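Local structure of aminotransferase TlmJ (Streptoalloteichus hindustanus, 5UID) at residues Leu67-Leu72 against Asn92-Arg97; Lys127-Leu132 against Arg151-Val156; Ala273-Gln278 against Asp368-Ile373; Arg322-Thr327 against Cys357-Gln362. The protein probably catalyses pyridoxal 5'-phosphate-dependent transfer of an amino group, as a DegT/DnrJ/EryC1-type aminotransferase. One frame throughout, in Å; residues are numbered along the deposited sequence.

Contact 1: residues Leu67-Leu72 against Asn92-Arg97; sequences LSMELL and NAIAAR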
# COMPACT_ATOMS: atom_id res chain seq x y z
N LEU A 67 1.24 1.46 -11.55
CA LEU A 67 1.03 0.20 -12.27
C LEU A 67 0.64 0.45 -13.72
O LEU A 67 1.11 -0.25 -14.62
CB LEU A 67 -0.03 -0.64 -11.57
CG LEU A 67 0.35 -1.29 -10.24
CD1 LEU A 67 -0.86 -1.97 -9.61
CD2 LEU A 67 1.48 -2.28 -10.42
N SER A 68 -0.22 1.44 -13.96
CA SER A 68 -0.68 1.69 -15.32
C SER A 68 0.48 2.11 -16.22
O SER A 68 0.56 1.69 -17.38
CB SER A 68 -1.78 2.74 -15.33
OG SER A 68 -1.29 4.01 -14.95
N MSE A 69 1.39 2.93 -15.71
CA MSE A 69 2.56 3.35 -16.47
C MSE A 69 3.49 2.16 -16.72
O MSE A 69 4.17 2.11 -17.74
CB MSE A 69 3.32 4.47 -15.76
CG MSE A 69 2.54 5.78 -15.66
SE MSE A 69 1.99 6.49 -17.40
CE MSE A 69 0.06 6.37 -17.18
N GLU A 70 3.50 1.21 -15.79
CA GLU A 70 4.27 -0.01 -15.99
C GLU A 70 3.62 -0.90 -17.05
O GLU A 70 4.29 -1.38 -17.97
CB GLU A 70 4.42 -0.78 -14.68
CG GLU A 70 5.28 -0.07 -13.64
CD GLU A 70 5.27 -0.78 -12.30
OE1 GLU A 70 4.75 -1.91 -12.22
OE2 GLU A 70 5.80 -0.21 -11.32
N LEU A 71 2.31 -1.11 -16.94
CA LEU A 71 1.61 -1.99 -17.87
C LEU A 71 1.65 -1.43 -19.29
O LEU A 71 1.75 -2.18 -20.26
CB LEU A 71 0.17 -2.20 -17.42
CG LEU A 71 0.01 -2.95 -16.10
CD1 LEU A 71 -1.41 -2.83 -15.58
CD2 LEU A 71 0.38 -4.42 -16.27
N LEU A 72 1.57 -0.10 -19.43
CA LEU A 72 1.62 0.51 -20.75
C LEU A 72 3.02 0.51 -21.34
O LEU A 72 3.17 0.73 -22.55
CB LEU A 72 1.08 1.94 -20.68
CG LEU A 72 -0.41 2.09 -20.41
CD1 LEU A 72 -0.78 3.55 -20.23
CD2 LEU A 72 -1.23 1.47 -21.53
N ASN A 92 4.96 11.46 -10.74
CA ASN A 92 5.98 10.56 -10.23
C ASN A 92 5.89 9.19 -10.90
O ASN A 92 6.92 8.56 -11.18
CB ASN A 92 5.86 10.42 -8.71
CG ASN A 92 6.45 11.60 -7.96
OD1 ASN A 92 6.91 12.57 -8.57
ND2 ASN A 92 6.44 11.53 -6.63
N ALA A 93 4.67 8.73 -11.18
CA ALA A 93 4.50 7.45 -11.87
C ALA A 93 5.14 7.47 -13.25
O ALA A 93 5.59 6.43 -13.74
CB ALA A 93 3.02 7.10 -11.97
N ILE A 94 5.20 8.64 -13.88
CA ILE A 94 5.81 8.76 -15.20
C ILE A 94 7.33 8.82 -15.09
O ILE A 94 8.04 8.04 -15.74
CB ILE A 94 5.25 10.00 -15.94
CG1 ILE A 94 3.74 9.86 -16.12
CG2 ILE A 94 5.96 10.20 -17.28
CD1 ILE A 94 3.03 11.19 -16.27
N ALA A 95 7.84 9.73 -14.27
CA ALA A 95 9.28 9.94 -14.18
C ALA A 95 10.02 8.77 -13.54
O ALA A 95 11.21 8.60 -13.81
CB ALA A 95 9.57 11.23 -13.41
N ALA A 96 9.35 7.97 -12.71
CA ALA A 96 10.02 6.84 -12.08
C ALA A 96 10.39 5.76 -13.10
O ALA A 96 11.35 5.02 -12.89
CB ALA A 96 9.16 6.24 -10.97
N ARG A 97 9.64 5.66 -14.19
CA ARG A 97 9.94 4.70 -15.25
C ARG A 97 11.01 5.21 -16.21
O ARG A 97 11.40 4.47 -17.12
CB ARG A 97 8.67 4.36 -16.03
CG ARG A 97 7.62 3.62 -15.22
CD ARG A 97 7.30 2.28 -15.86
NE ARG A 97 8.48 1.42 -15.94
CZ ARG A 97 8.57 0.35 -16.72
NH1 ARG A 97 7.55 -0.00 -17.49
NH2 ARG A 97 9.68 -0.38 -16.72
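Met69, here a selenomethionine, meets Ala93 and Ile94 with successive parts of one bent side chain. Its CG lies against the Ala93 methyl, CG to CB 3.9 Å, and its CB rests near the carbonyl oxygen of the same residue. At chi2 (-57°) the chain folds over, so that the selenium passes Ile94 at a slant, SE to CG1 4.0 Å, and the far end runs on away from helix 88-95. Ile94 presents CG1 rather than its CG2 branch.

These two helices stand one after the other in the large domain of a fold type I aminotransferase, with strand 79-83 between them in the chain. Met69 and Ile94 both rest on Val80 of that strand, so the apolar side of the contact is directed at the sheet. On the helix carrying Ala93, Asn92 makes a hydrogen bond to the backbone of Gly242 of the second subunit.

Glu70 and Arg97 make up the other, polar side. Their chains cross nearly at right angles, Glu70 CG lying 3.8 Å from Arg97 CD, and the carboxylate and guanidinium planes are turned 76° apart. The two do not form a salt bridge: Glu70 OE2 is 5.6 Å from Arg97 NE and is paired instead with Arg243. Arg97, bent at chi2 and chi3, lays its chain across the turn of helix at Met69 and Glu70. Met69 O lies near the guanidinium plane, at its edge, with CD 3.7 Å away; NH1 stays 3.6 Å from Glu70 O, a distance of contact rather than bonding.

Contact 2: residues Lys127-Leu132 against Arg151-Val156; sequences KAVVVL and RGVPLV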
# COMPACT_ATOMS: atom_id res chain seq x y z
N LYS A 127 3.37 8.50 -25.27
CA LYS A 127 2.92 7.13 -25.10
C LYS A 127 1.66 7.00 -24.25
O LYS A 127 1.07 5.91 -24.20
CB LYS A 127 4.03 6.27 -24.48
CG LYS A 127 5.27 6.16 -25.34
CD LYS A 127 4.97 5.53 -26.69
CE LYS A 127 6.24 5.40 -27.52
NZ LYS A 127 5.98 4.73 -28.83
N ALA A 128 1.22 8.07 -23.60
CA ALA A 128 0.01 8.04 -22.79
C ALA A 128 -0.41 9.46 -22.47
O ALA A 128 0.39 10.40 -22.56
CB ALA A 128 0.21 7.24 -21.50
N VAL A 129 -1.67 9.61 -22.10
CA VAL A 129 -2.22 10.86 -21.61
C VAL A 129 -2.94 10.57 -20.30
O VAL A 129 -3.73 9.62 -20.22
CB VAL A 129 -3.18 11.52 -22.62
CG1 VAL A 129 -3.85 12.74 -22.02
CG2 VAL A 129 -2.43 11.89 -23.89
N VAL A 130 -2.66 11.37 -19.27
CA VAL A 130 -3.30 11.24 -17.97
C VAL A 130 -4.09 12.51 -17.71
O VAL A 130 -3.56 13.62 -17.87
CB VAL A 130 -2.28 10.99 -16.85
CG1 VAL A 130 -2.99 10.82 -15.51
CG2 VAL A 130 -1.44 9.76 -17.16
N VAL A 131 -5.35 12.36 -17.32
CA VAL A 131 -6.21 13.49 -17.02
C VAL A 131 -7.00 13.16 -15.76
O VAL A 131 -7.24 11.99 -15.43
CB VAL A 131 -7.15 13.82 -18.20
CG1 VAL A 131 -8.28 12.81 -18.30
CG2 VAL A 131 -7.69 15.23 -18.09
N LEU A 132 -7.39 14.20 -15.02
CA LEU A 132 -8.31 14.07 -13.91
C LEU A 132 -9.58 14.86 -14.23
O LEU A 132 -9.71 15.48 -15.29
CB LEU A 132 -7.67 14.53 -12.59
CG LEU A 132 -6.97 15.89 -12.47
CD1 LEU A 132 -7.96 17.04 -12.31
CD2 LEU A 132 -6.00 15.85 -11.29
N ARG A 151 -5.40 9.73 -32.21
CA ARG A 151 -3.94 9.70 -32.21
C ARG A 151 -3.37 8.34 -31.82
O ARG A 151 -2.15 8.16 -31.90
CB ARG A 151 -3.40 10.77 -31.26
CG ARG A 151 -3.78 12.19 -31.63
CD ARG A 151 -3.19 12.60 -32.97
NE ARG A 151 -3.46 14.01 -33.26
CZ ARG A 151 -2.66 15.01 -32.90
NH1 ARG A 151 -1.54 14.76 -32.23
NH2 ARG A 151 -2.98 16.26 -33.20
N GLY A 152 -4.21 7.38 -31.43
CA GLY A 152 -3.71 6.09 -31.00
C GLY A 152 -2.95 6.12 -29.69
O GLY A 152 -2.12 5.24 -29.44
N VAL A 153 -3.23 7.09 -28.83
CA VAL A 153 -2.52 7.27 -27.57
C VAL A 153 -3.41 6.75 -26.44
O VAL A 153 -4.57 7.17 -26.35
CB VAL A 153 -2.14 8.74 -27.34
CG1 VAL A 153 -1.58 8.93 -25.94
CG2 VAL A 153 -1.13 9.19 -28.39
N PRO A 154 -2.92 5.86 -25.58
CA PRO A 154 -3.74 5.41 -24.45
C PRO A 154 -4.05 6.55 -23.50
O PRO A 154 -3.20 7.40 -23.21
CB PRO A 154 -2.86 4.34 -23.78
CG PRO A 154 -1.90 3.91 -24.85
CD PRO A 154 -1.65 5.13 -25.68
N LEU A 155 -5.29 6.57 -23.01
CA LEU A 155 -5.76 7.60 -22.09
C LEU A 155 -5.99 6.98 -20.72
O LEU A 155 -6.74 6.00 -20.59
CB LEU A 155 -7.05 8.24 -22.60
CG LEU A 155 -7.69 9.24 -21.65
CD1 LEU A 155 -6.76 10.41 -21.40
CD2 LEU A 155 -9.03 9.72 -22.19
N VAL A 156 -5.35 7.54 -19.70
CA VAL A 156 -5.50 7.11 -18.32
C VAL A 156 -6.28 8.19 -17.57
O VAL A 156 -5.92 9.37 -17.62
CB VAL A 156 -4.14 6.85 -17.64
CG1 VAL A 156 -4.34 6.41 -16.20
CG2 VAL A 156 -3.36 5.81 -18.43
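Val129 holds CG1 trans to its own nitrogen (chi1 174°), which spreads its two methyls over different partners: CG1 reaches Leu155 CD1 at 3.8 Å, while CG2, beside the nitrogen, meets Val153 CG1 at 3.7 Å. Leu155, its CG likewise trans to the nitrogen, then bends at chi2 (62°), which brings CD1 back toward the neighbouring strand until it sits 3.3 Å from Val129 O. On the opposite face of the sheet Val130 and Val156 lie side by side and point the same way, CG2 of the first 4.0 Å from CB of the second.

The backbones pair in parallel through three hydrogen bonds. Val129 is held by both its N and its O: the N donates to Pro154 O at 2.9 Å, and the O receives Val156 N at 2.7 Å in an almost straight bond. Val131 N then closes on Val156 O at 3.1 Å, and that oxygen also takes a CA-H contact from Val130.

This is the strand pair of a beta-alpha-beta unit whose linking helix, 141-151, covers Val129 and Leu155 with Ala145 and Cys148. Helix 61-72 covers the Val130 and Val156 face, and strand 79-83 bonds to the other edge of strand 126-132.

Contact 3: residues Ala273-Gln278 against Asp368-Ile373; sequences AERYDQ and DVETVI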
# COMPACT_ATOMS: atom_id res chain seq x y z
N ALA A 273 -23.07 22.74 -2.11
CA ALA A 273 -22.55 23.59 -3.18
C ALA A 273 -23.63 24.52 -3.73
O ALA A 273 -23.33 25.65 -4.11
CB ALA A 273 -21.97 22.73 -4.30
N GLU A 274 -24.88 24.06 -3.77
CA GLU A 274 -25.96 24.92 -4.22
C GLU A 274 -26.24 26.03 -3.21
O GLU A 274 -26.50 27.18 -3.60
CB GLU A 274 -27.22 24.10 -4.49
CG GLU A 274 -27.08 23.18 -5.69
CD GLU A 274 -28.27 22.26 -5.88
OE1 GLU A 274 -29.09 22.14 -4.95
OE2 GLU A 274 -28.39 21.67 -6.98
N ARG A 275 -26.17 25.71 -1.92
CA ARG A 275 -26.27 26.76 -0.90
C ARG A 275 -25.10 27.73 -1.01
O ARG A 275 -25.27 28.94 -0.85
CB ARG A 275 -26.32 26.13 0.49
CG ARG A 275 -26.29 27.15 1.63
CD ARG A 275 -27.53 28.05 1.62
NE ARG A 275 -27.40 29.16 2.56
CZ ARG A 275 -27.16 30.42 2.20
NH1 ARG A 275 -27.04 30.74 0.92
NH2 ARG A 275 -27.06 31.36 3.13
N TYR A 276 -23.90 27.21 -1.29
CA TYR A 276 -22.76 28.08 -1.57
C TYR A 276 -23.04 28.99 -2.76
O TYR A 276 -22.78 30.20 -2.71
CB TYR A 276 -21.50 27.24 -1.83
CG TYR A 276 -20.79 26.71 -0.60
CD1 TYR A 276 -21.08 27.21 0.66
CD2 TYR A 276 -19.82 25.73 -0.72
CE1 TYR A 276 -20.42 26.72 1.78
CE2 TYR A 276 -19.16 25.24 0.39
CZ TYR A 276 -19.46 25.74 1.64
OH TYR A 276 -18.80 25.25 2.74
N ASP A 277 -23.56 28.41 -3.85
CA ASP A 277 -23.90 29.22 -5.02
C ASP A 277 -24.89 30.32 -4.66
O ASP A 277 -24.75 31.46 -5.12
CB ASP A 277 -24.49 28.33 -6.12
CG ASP A 277 -23.47 27.37 -6.71
OD1 ASP A 277 -22.25 27.62 -6.58
OD2 ASP A 277 -23.90 26.37 -7.32
N GLN A 278 -25.88 30.01 -3.82
CA GLN A 278 -26.88 31.01 -3.46
C GLN A 278 -26.27 32.15 -2.66
O GLN A 278 -26.58 33.32 -2.91
CB GLN A 278 -28.01 30.35 -2.67
CG GLN A 278 -29.14 31.30 -2.29
CD GLN A 278 -30.18 30.64 -1.40
OE1 GLN A 278 -29.87 29.75 -0.62
NE2 GLN A 278 -31.42 31.09 -1.53
N ASP A 368 -22.10 24.84 9.81
CA ASP A 368 -20.79 24.98 9.19
C ASP A 368 -20.89 25.69 7.85
O ASP A 368 -20.07 26.57 7.54
CB ASP A 368 -20.14 23.60 9.01
CG ASP A 368 -19.85 22.91 10.33
OD1 ASP A 368 -19.53 23.61 11.31
OD2 ASP A 368 -19.94 21.67 10.38
N VAL A 369 -21.88 25.32 7.04
CA VAL A 369 -22.04 25.92 5.71
C VAL A 369 -22.30 27.41 5.82
O VAL A 369 -21.73 28.22 5.07
CB VAL A 369 -23.16 25.20 4.93
CG1 VAL A 369 -23.40 25.88 3.59
CG2 VAL A 369 -22.81 23.74 4.74
N GLU A 370 -23.16 27.81 6.76
CA GLU A 370 -23.43 29.23 6.96
C GLU A 370 -22.22 29.96 7.53
O GLU A 370 -22.02 31.15 7.24
CB GLU A 370 -24.65 29.42 7.86
CG GLU A 370 -25.94 28.84 7.28
CD GLU A 370 -26.33 29.48 5.96
OE1 GLU A 370 -26.06 30.68 5.77
OE2 GLU A 370 -26.92 28.77 5.11
N THR A 371 -21.41 29.28 8.34
CA THR A 371 -20.18 29.89 8.84
C THR A 371 -19.20 30.16 7.71
O THR A 371 -18.55 31.21 7.68
CB THR A 371 -19.53 28.99 9.90
OG1 THR A 371 -20.47 28.73 10.95
CG2 THR A 371 -18.30 29.66 10.49
N VAL A 372 -19.09 29.24 6.75
CA VAL A 372 -18.19 29.43 5.62
C VAL A 372 -18.67 30.59 4.75
O VAL A 372 -17.89 31.48 4.39
CB VAL A 372 -18.06 28.13 4.80
CG1 VAL A 372 -17.32 28.39 3.50
CG2 VAL A 372 -17.34 27.07 5.62
N ILE A 373 -19.96 30.59 4.40
CA ILE A 373 -20.50 31.66 3.56
C ILE A 373 -20.33 33.01 4.24
O ILE A 373 -19.95 34.00 3.60
CB ILE A 373 -21.98 31.38 3.23
CG1 ILE A 373 -22.11 30.09 2.41
CG2 ILE A 373 -22.59 32.56 2.47
CD1 ILE A 373 -23.54 29.68 2.15
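Tyr276 drives its ring in among Val369, Val372 and Ile373, and this is the tight half of the contact. Ile373 CG1 sits at the ring edge, 3.5 Å from Tyr276 CD1. Val369 CG1 comes to 3.6 Å from Tyr276 CE1, and Val372 CG1 reaches the phenolic end, 3.6 Å from Tyr276 OH. That hydroxyl is buried but not wasted, because it is hydrogen-bonded to the carbonyl oxygen of Pro359; the ring also meets that of Tyr303. The axes of segments 273-278 and 368-373 run in roughly the same direction, come within 10.3 Å of each other and cross at -33°.

The other half faces solvent and is held by charge. Arg275, extended at chi1 (175°) and bent at chi2, turns its guanidinium side-on to the exposed Glu370. Arg275 NE donates to Glu370 OE2 at 2.6 Å and Arg275 NH2 to Glu370 OE1 at 2.9 Å, each oxygen using its syn lone pair; the two flat groups are 27° from coplanar, so the fork is somewhat twisted. Beneath it, Ile373 CD1 lies over the centre of one guanidinium face, 3.7 Å from Arg275 CZ, and joins the two halves.

A leucine in place of Arg275 would probably leave the Glu370 carboxylate without its charge partner and Ile373 CD1 without the flat surface it packs on. Two bonds, one from NE and one from NH2 to separate oxygens, probably limit the rotation of both groups, and the guanidinium serves at once as ion and as lid over the hydrocarbon core.

Contact 4: residues Arg322-Thr327 against Cys357-Gln362; sequences RGVYTT and CLPLHQ. With SO4 (sulfate ion), chain E.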
# COMPACT_ATOMS: atom_id res chain seq x y z
N ARG A 322 -10.33 32.39 11.59
CA ARG A 322 -11.74 32.34 11.96
C ARG A 322 -12.25 30.92 12.12
O ARG A 322 -13.46 30.73 12.33
CB ARG A 322 -12.58 33.09 10.93
CG ARG A 322 -12.17 34.54 10.70
CD ARG A 322 -12.63 35.45 11.81
NE ARG A 322 -12.55 36.86 11.43
CZ ARG A 322 -11.49 37.63 11.63
NH1 ARG A 322 -10.41 37.14 12.21
NH2 ARG A 322 -11.51 38.90 11.24
N GLY A 323 -11.38 29.92 12.02
CA GLY A 323 -11.80 28.54 12.15
C GLY A 323 -12.32 27.90 10.88
O GLY A 323 -13.09 26.94 10.97
N VAL A 324 -11.92 28.39 9.71
CA VAL A 324 -12.37 27.84 8.43
C VAL A 324 -11.12 27.46 7.65
O VAL A 324 -10.42 28.33 7.12
CB VAL A 324 -13.24 28.82 7.65
CG1 VAL A 324 -13.54 28.27 6.26
CG2 VAL A 324 -14.53 29.10 8.41
N TYR A 325 -10.83 26.17 7.56
CA TYR A 325 -9.67 25.72 6.82
C TYR A 325 -9.93 25.81 5.32
O TYR A 325 -11.03 25.50 4.85
CB TYR A 325 -9.29 24.29 7.21
CG TYR A 325 -7.90 23.89 6.77
CD1 TYR A 325 -6.79 24.33 7.47
CD2 TYR A 325 -7.71 23.09 5.66
CE1 TYR A 325 -5.51 23.97 7.08
CE2 TYR A 325 -6.44 22.73 5.25
CZ TYR A 325 -5.34 23.17 5.97
OH TYR A 325 -4.08 22.80 5.56
N THR A 326 -8.92 26.26 4.58
CA THR A 326 -8.96 26.31 3.12
C THR A 326 -7.62 25.84 2.60
O THR A 326 -6.63 25.79 3.33
CB THR A 326 -9.25 27.72 2.56
OG1 THR A 326 -8.29 28.65 3.06
CG2 THR A 326 -10.66 28.18 2.92
N THR A 327 -7.58 25.48 1.32
CA THR A 327 -6.35 25.03 0.68
C THR A 327 -6.51 25.18 -0.83
O THR A 327 -7.55 25.62 -1.33
CB THR A 327 -6.02 23.58 1.06
OG1 THR A 327 -4.73 23.24 0.54
CG2 THR A 327 -7.06 22.63 0.48
N CYS A 357 -9.98 26.66 -2.41
CA CYS A 357 -10.96 25.60 -2.23
C CYS A 357 -11.58 25.70 -0.84
O CYS A 357 -10.87 25.72 0.16
CB CYS A 357 -10.30 24.23 -2.42
SG CYS A 357 -9.53 24.01 -4.04
N LEU A 358 -12.91 25.75 -0.80
CA LEU A 358 -13.68 25.88 0.43
C LEU A 358 -14.11 24.52 0.94
O LEU A 358 -14.20 23.56 0.18
CB LEU A 358 -14.91 26.76 0.19
CG LEU A 358 -14.68 28.14 -0.42
CD1 LEU A 358 -16.00 28.90 -0.48
CD2 LEU A 358 -13.64 28.93 0.36
N PRO A 359 -14.37 24.40 2.25
CA PRO A 359 -14.82 23.12 2.80
C PRO A 359 -16.03 22.56 2.07
O PRO A 359 -17.03 23.25 1.86
CB PRO A 359 -15.16 23.47 4.26
CG PRO A 359 -14.28 24.63 4.57
CD PRO A 359 -14.19 25.42 3.30
N LEU A 360 -15.93 21.29 1.66
CA LEU A 360 -17.02 20.63 0.95
C LEU A 360 -16.92 19.13 1.25
O LEU A 360 -16.06 18.45 0.69
CB LEU A 360 -16.96 20.91 -0.54
CG LEU A 360 -18.04 20.22 -1.38
CD1 LEU A 360 -19.43 20.65 -0.94
CD2 LEU A 360 -17.82 20.49 -2.86
N HIS A 361 -17.81 18.65 2.12
CA HIS A 361 -17.89 17.23 2.44
C HIS A 361 -19.21 16.99 3.17
O HIS A 361 -19.82 17.93 3.70
CB HIS A 361 -16.71 16.76 3.29
CG HIS A 361 -16.50 17.56 4.54
ND1 HIS A 361 -17.24 17.37 5.68
CD2 HIS A 361 -15.64 18.57 4.81
CE1 HIS A 361 -16.84 18.22 6.62
NE2 HIS A 361 -15.87 18.96 6.11
N GLN A 362 -19.64 15.73 3.18
CA GLN A 362 -20.95 15.41 3.73
C GLN A 362 -21.00 15.45 5.25
O GLN A 362 -22.07 15.21 5.82
CB GLN A 362 -21.43 14.04 3.24
CG GLN A 362 -20.60 12.86 3.72
CD GLN A 362 -19.37 12.62 2.87
OE1 GLN A 362 -19.07 13.39 1.96
NE2 GLN A 362 -18.66 11.53 3.15
S SO4 E . -2.79 21.28 2.87
O1 SO4 E . -3.71 22.39 3.08
O2 SO4 E . -2.31 21.31 1.49
O3 SO4 E . -3.49 20.02 3.12
O4 SO4 E . -1.66 21.41 3.78
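Thr327 and Cys357 form a single antiparallel bridge that ties the loop after helix 309-321 to strand 355-358 in the smaller, C-terminal part of the fold. Cys357 N donates to Thr327 O at 2.9 Å; the return bond of this hydrogen-bonded pair, Thr327 N to Cys357 O, is weak at 3.5 Å. Thr326 and Leu358 point the same way side by side, CG2 to CD2 4.0 Å.

Pro359 brings CG and CD of its ring against the loop: CG lies 3.4 Å from Tyr325 O and 4.1 Å from Val324 CG1, the valine crossing it at about a right angle. Cutting this ring back to an alanine would probably open a gap beside Val324 and the Tyr325 carbonyl.

Thr327 OG1, trans to its nitrogen (chi1 -173°), bonds O1 of a sulfate, probably from the crystallisation liquor, at 2.9 Å; Arg329 also binds that ion. In the conformer given, Tyr325 OH also hydrogen-bonds O1, and its ring meets Trp233 of the second subunit.

Leu358 makes a backbone hydrogen bond with Tyr303 of strand 303-306. A Schellman helix end, Gly323 its C-prime residue, thus leads to a loop meeting this two-stranded antiparallel sheet in one bridge.

The four contacts fall into two touching pairs on opposite sides of the chain's centre. Contacts 1 and 2 share a core: Met69 CE packs 3.7 Å from Val156 CG2, and Leu72 CD2 4.0 Å from Pro154 CB. Contacts 3 and 4, centres 11 Å apart, join at the hydrogen bond between Tyr276 and Pro359 and where Val372 CG2 lies 4.0 Å from Val324 CG1. The centres of contacts 1 and 4 are about 33 Å apart, yet both touch the second subunit. Helix 249-280, which carries segment 273-278, also supplies Val250, Ala251 and Ile254 to the pyridoxal phosphate pocket near its start; Lys187, the predicted Schiff-base lysine, is not modelled.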